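Local coordinates for protein aspartate aminotransferase, cytoplasmic (Schizosaccharomyces pombe 972h-, PDB 6JPK) that transfers the amino group of L-aspartate to 2-oxoglutarate, giving oxaloacetate and L-glutamate, with pyridoxal 5'-phosphate as cofactor, and works as a homodimer, at residues T80-A83 / A84-L87; N91-L94 / L95-R99; I384-A387 / G388-N391. The protein carries 1 engineered substitution. One frame throughout, in Å; residues are numbered along the deposited sequence.

The three contacts follow one another along the chain. Contact 1 is on helix 77-87 and contact 2 on the short helix 93-96, the next helix in sequence; their centres are 11 Å apart and they touch, with Ala84 CB 3.7 Å from Leu95 CD1. Both adjoin the mixed sheet of the PLP-binding domain: helix 77-87 packs on strands 100-106 and 247-252, and contact 2 leads directly into strand 100-106. Contact 3, after strand 383-385, lies about 30 Å from contact 1 and 39 Å from contact 2, centre to centre, next to helix 310-340. The first two therefore lie together beside one part of the sheet, joined through Ala84 and Leu95, while the third lies near the probable substrate-binding residues Gly38 and Arg383.

Contact 1 of 3, residues T80-A83 / A84-L87; sequences TKAA and AEVL
Glu85 N donates a hydrogen bond to Lys81 O at 3.0 Å, with an N-H...O angle of 154°. Val86 N to Ala82 O and Ala84 N to Thr80 O repeat the same i to i+4 spacing, which identifies regular alpha-helix. The pattern changes at Ala83 O, which lies 3.2 Å from Val86 CG1 and accepts a hydrogen bond from the side-chain nitrogen of Gln251, while Leu87 N makes a weak bond to Ala84 O at 3.2 Å. The helix is thus ending here, and one of its last carbonyls is turned to a residue of the sheet. On the outer side, Lys81 runs fully extended, CG anti to the backbone N (chi1 -174°), and the Glu85 side chain crosses it obliquely, OE1 lying 3.5 Å from Lys81 CE. The charged ends stop short of a salt bridge, Lys81 NZ being 4.3 Å from Glu85 OE1, so any attraction between them is probably modest. Helix 77-87 lies between several elements: Thr80 and Ala84 rest on strand 100-106, Val86 and Leu87 on strand 247-252, and Ala82 on helix 297-308.

Contact 2 of 3, residues N91-L94 / L95-R99; sequences NPHL and LSEDR
His93 and Glu97 meet because their first torsions suit each other: His93 CG sits between its backbone N and carbonyl carbon (chi1 71°), while Glu97 CG, anti to its own carbonyl carbon, starts an extended chain toward the imidazole. Glu97 OE2 arrives at the ring edge, 3.6 Å from His93 CD2, with carboxylate and ring planes 51° apart. Arg99, bent at chi3 (57°), brings its guanidinium back over the same turn. Leu94 CD2 lies over the centre of one guanidinium face, 3.8 Å from Arg99 CZ, and Arg99 NH1 reaches the His93 ring edge. At the edge of the guanidinium, Glu97 OE1 takes a weak bond from Arg99 NH1 at 3.3 Å, part of a salt bridge. A water links the rest: it accepts from Arg99 NH1 and stands 2.7 Å from His93 NE2. Since Arg99 NE also bonds Ala271 O, the group is held at several points of its periphery and is unlikely to turn freely. Asp98, next to it, sends its carboxylate to Lys277 in helix 274-289. The backbone also closes the helix. Asp98 has positive phi, Arg99 N bonds Leu94 O at 3.0 Å, nearly in line with the carbonyl, and Asp98 N bonds Leu95 O at 2.8 Å. This pair, spanning six residues and nested one within the other, is the signature of a Schellman motif, here closing helix 93-96 before strand 100-106.

Contact 3 of 3, residues I384-A387 / G388-N391; sequences ISMA and GLNN
Met386 and Leu389 form the tight apolar part of this turn, with Met386 CE 3.7 Å from Leu389 CD2. The methionine chain bends at chi2 (-62°) and chi3 (-53°), which carries its methyl group back to the leucine although the side chain sets off away from it, and Ile327 and Met330 of helix 310-340 pack against it. The backbone beneath is equally compact. Gly388 N bonds Ser385 O at 3.3 Å and Leu389 N bonds Met386 O at 3.1 Å, each donor standing well above the carbonyl plane, as the short i to i+3 spacing of a 3-10 turn brings about. Elsewhere the link is looser and indirect, through a single water: it donates to Ala387 O at 2.6 Å and accepts from Asn390 ND2 at 3.1 Å, and the exposed Asn391 beyond makes no contact with 384-387. Ser385 begins the turn. Its OG, anti to the backbone N, accepts from Ala387 N at 3.3 Å, an ST turn, and also bonds Val37 O. With an alanine in its place, Val37 O would probably be left without this partner and the ST turn would lose its acceptor. One hydroxyl thus serves both as acceptor within the turn and as donor to the segment carrying Gly38. Because Gly38 and Arg383 probably bind L-aspartate, this two-way bonding is consistent with a second-shell role for Ser385, tying the end of strand 383-385 to the substrate-binding region.

Contact 1 of 3, residues T80-A83 / A84-L87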
# COMPACT_ATOMS: atom_id res chain seq x y z
N THR A 80 -3.59 -14.02 6.74
CA THR A 80 -2.16 -14.27 6.85
C THR A 80 -1.90 -15.72 7.24
O THR A 80 -0.95 -16.34 6.75
CB THR A 80 -1.49 -13.33 7.86
OG1 THR A 80 -2.07 -13.52 9.15
CG2 THR A 80 -1.62 -11.85 7.43
N LYS A 81 -2.76 -16.30 8.09
CA LYS A 81 -2.55 -17.70 8.45
C LYS A 81 -2.79 -18.61 7.25
O LYS A 81 -1.98 -19.51 6.97
CB LYS A 81 -3.46 -18.10 9.62
CG LYS A 81 -3.19 -19.52 10.14
CD LYS A 81 -4.17 -19.91 11.23
CE LYS A 81 -3.93 -21.33 11.75
NZ LYS A 81 -5.07 -21.79 12.60
N ALA A 82 -3.89 -18.40 6.52
CA ALA A 82 -4.20 -19.24 5.36
C ALA A 82 -3.18 -19.07 4.24
O ALA A 82 -2.87 -20.03 3.52
CB ALA A 82 -5.60 -18.91 4.84
N ALA A 83 -2.66 -17.85 4.05
CA ALA A 83 -1.67 -17.62 3.01
C ALA A 83 -0.40 -18.43 3.27
O ALA A 83 0.20 -18.98 2.34
CB ALA A 83 -1.34 -16.13 2.92
N ALA A 84 0.02 -18.49 4.54
CA ALA A 84 1.17 -19.32 4.91
C ALA A 84 0.86 -20.80 4.75
O ALA A 84 1.72 -21.58 4.31
CB ALA A 84 1.57 -19.01 6.35
N GLU A 85 -0.35 -21.23 5.13
CA GLU A 85 -0.68 -22.64 5.04
C GLU A 85 -0.62 -23.14 3.60
O GLU A 85 -0.12 -24.25 3.34
CB GLU A 85 -2.06 -22.91 5.65
CG GLU A 85 -2.07 -22.76 7.17
CD GLU A 85 -3.45 -22.90 7.81
OE1 GLU A 85 -3.52 -23.42 8.94
OE2 GLU A 85 -4.45 -22.47 7.19
N VAL A 86 -1.09 -22.34 2.64
CA VAL A 86 -1.13 -22.85 1.26
C VAL A 86 0.29 -22.94 0.68
O VAL A 86 0.54 -23.78 -0.20
CB VAL A 86 -2.07 -22.00 0.38
CG1 VAL A 86 -1.48 -20.62 0.11
CG2 VAL A 86 -2.40 -22.73 -0.95
N LEU A 87 1.23 -22.13 1.19
CA LEU A 87 2.64 -22.24 0.78
C LEU A 87 3.29 -23.51 1.30
O LEU A 87 4.16 -24.09 0.64
CB LEU A 87 3.45 -21.05 1.29
CG LEU A 87 3.22 -19.68 0.68
CD1 LEU A 87 4.08 -18.64 1.38
CD2 LEU A 87 3.51 -19.72 -0.83

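Contact 2 of 3, residues N91-L94 / L95-R99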
# COMPACT_ATOMS: atom_id res chain seq x y z
N ASN A 91 4.40 -28.91 5.16
CA ASN A 91 5.12 -28.59 6.40
C ASN A 91 4.24 -27.80 7.37
O ASN A 91 4.58 -26.68 7.76
CB ASN A 91 6.40 -27.82 6.08
CG ASN A 91 7.48 -28.70 5.49
OD1 ASN A 91 7.99 -29.57 6.17
ND2 ASN A 91 7.85 -28.46 4.24
N PRO A 92 3.10 -28.37 7.78
CA PRO A 92 2.21 -27.63 8.69
C PRO A 92 2.83 -27.32 10.04
O PRO A 92 2.33 -26.43 10.74
CB PRO A 92 1.00 -28.57 8.83
CG PRO A 92 1.55 -29.95 8.58
CD PRO A 92 2.62 -29.74 7.52
N HIS A 93 3.90 -28.02 10.44
CA HIS A 93 4.53 -27.77 11.73
C HIS A 93 5.12 -26.36 11.83
O HIS A 93 5.29 -25.85 12.94
CB HIS A 93 5.63 -28.79 12.01
CG HIS A 93 6.85 -28.61 11.16
ND1 HIS A 93 6.90 -29.04 9.85
CD2 HIS A 93 8.04 -28.02 11.41
CE1 HIS A 93 8.08 -28.72 9.34
NE2 HIS A 93 8.79 -28.10 10.26
N LEU A 94 5.45 -25.73 10.69
CA LEU A 94 5.97 -24.36 10.75
C LEU A 94 4.93 -23.41 11.32
O LEU A 94 5.27 -22.50 12.09
CB LEU A 94 6.40 -23.88 9.36
CG LEU A 94 7.51 -24.67 8.67
CD1 LEU A 94 7.65 -24.21 7.21
CD2 LEU A 94 8.84 -24.55 9.41
N LEU A 95 3.66 -23.62 10.98
CA LEU A 95 2.58 -22.79 11.52
C LEU A 95 2.26 -23.16 12.96
O LEU A 95 2.19 -22.29 13.84
CB LEU A 95 1.32 -22.94 10.66
CG LEU A 95 1.20 -22.19 9.33
CD1 LEU A 95 1.29 -20.69 9.59
CD2 LEU A 95 2.23 -22.67 8.33
N SER A 96 2.05 -24.45 13.23
CA SER A 96 1.58 -24.85 14.55
C SER A 96 2.64 -24.62 15.62
O SER A 96 2.30 -24.36 16.78
CB SER A 96 1.10 -26.31 14.54
OG SER A 96 2.15 -27.21 14.22
N GLU A 97 3.92 -24.67 15.26
CA GLU A 97 4.97 -24.26 16.19
C GLU A 97 5.12 -22.75 16.29
O GLU A 97 6.00 -22.28 17.03
CB GLU A 97 6.31 -24.88 15.79
CG GLU A 97 6.37 -26.40 15.91
CD GLU A 97 7.67 -26.99 15.37
OE1 GLU A 97 8.69 -26.25 15.34
OE2 GLU A 97 7.69 -28.18 14.99
N ASP A 98 4.32 -21.97 15.55
CA ASP A 98 4.36 -20.50 15.64
C ASP A 98 5.71 -19.96 15.17
O ASP A 98 6.28 -19.04 15.77
CB ASP A 98 4.05 -20.03 17.08
CG ASP A 98 3.74 -18.54 17.16
OD1 ASP A 98 3.05 -18.02 16.26
OD2 ASP A 98 4.16 -17.90 18.16
N ARG A 99 6.24 -20.53 14.09
CA ARG A 99 7.54 -20.12 13.57
C ARG A 99 7.47 -19.20 12.35
O ARG A 99 8.53 -18.78 11.86
CB ARG A 99 8.37 -21.37 13.22
CG ARG A 99 9.00 -22.05 14.44
CD ARG A 99 9.56 -23.43 14.07
NE ARG A 99 10.54 -23.34 12.99
CZ ARG A 99 11.10 -24.40 12.40
NH1 ARG A 99 10.77 -25.63 12.79
NH2 ARG A 99 11.98 -24.21 11.43
O HOH W 1 11.44 -27.49 10.32

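Contact 3 of 3, residues I384-A387 / G388-N391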
# COMPACT_ATOMS: atom_id res chain seq x y z
N ILE A 384 7.81 -12.30 -24.37
CA ILE A 384 6.40 -12.14 -24.67
C ILE A 384 5.56 -12.60 -23.48
O ILE A 384 5.97 -13.45 -22.67
CB ILE A 384 5.95 -12.90 -25.94
CG1 ILE A 384 6.16 -14.41 -25.78
CG2 ILE A 384 6.69 -12.35 -27.17
CD1 ILE A 384 5.48 -15.22 -26.89
N SER A 385 4.37 -12.04 -23.39
CA SER A 385 3.36 -12.55 -22.49
C SER A 385 2.48 -13.54 -23.24
O SER A 385 1.86 -13.19 -24.26
CB SER A 385 2.52 -11.42 -21.92
OG SER A 385 1.39 -11.94 -21.27
N MET A 386 2.45 -14.79 -22.77
CA MET A 386 1.61 -15.79 -23.41
C MET A 386 0.13 -15.45 -23.28
O MET A 386 -0.68 -15.96 -24.07
CB MET A 386 1.88 -17.18 -22.84
CG MET A 386 3.29 -17.72 -23.06
SD MET A 386 3.72 -17.93 -24.80
CE MET A 386 2.35 -18.94 -25.36
N ALA A 387 -0.25 -14.60 -22.31
CA ALA A 387 -1.66 -14.30 -22.11
C ALA A 387 -2.25 -13.53 -23.28
O ALA A 387 -3.46 -13.60 -23.52
CB ALA A 387 -1.87 -13.51 -20.81
N GLY A 388 -1.41 -12.80 -24.03
CA GLY A 388 -1.89 -12.08 -25.19
C GLY A 388 -2.24 -12.97 -26.36
O GLY A 388 -2.96 -12.53 -27.26
N LEU A 389 -1.75 -14.21 -26.35
CA LEU A 389 -1.99 -15.16 -27.42
C LEU A 389 -3.30 -15.90 -27.18
O LEU A 389 -3.61 -16.29 -26.04
CB LEU A 389 -0.85 -16.17 -27.53
CG LEU A 389 0.26 -15.93 -28.57
CD1 LEU A 389 0.82 -14.54 -28.47
CD2 LEU A 389 1.37 -16.94 -28.37
N ASN A 390 -4.07 -16.08 -28.25
CA ASN A 390 -5.29 -16.87 -28.22
C ASN A 390 -5.56 -17.41 -29.62
O ASN A 390 -4.79 -17.20 -30.56
CB ASN A 390 -6.47 -16.05 -27.68
CG ASN A 390 -6.74 -14.80 -28.49
OD1 ASN A 390 -7.09 -14.88 -29.67
ND2 ASN A 390 -6.56 -13.63 -27.87
N ASN A 391 -6.69 -18.11 -29.75
CA ASN A 391 -7.04 -18.77 -31.01
C ASN A 391 -7.17 -17.79 -32.18
O ASN A 391 -6.99 -18.19 -33.33
CB ASN A 391 -8.35 -19.53 -30.86
CG ASN A 391 -8.14 -20.94 -30.40
OD1 ASN A 391 -7.43 -21.71 -31.04
ND2 ASN A 391 -8.74 -21.30 -29.26
O HOH W 2 -5.65 -13.51 -24.96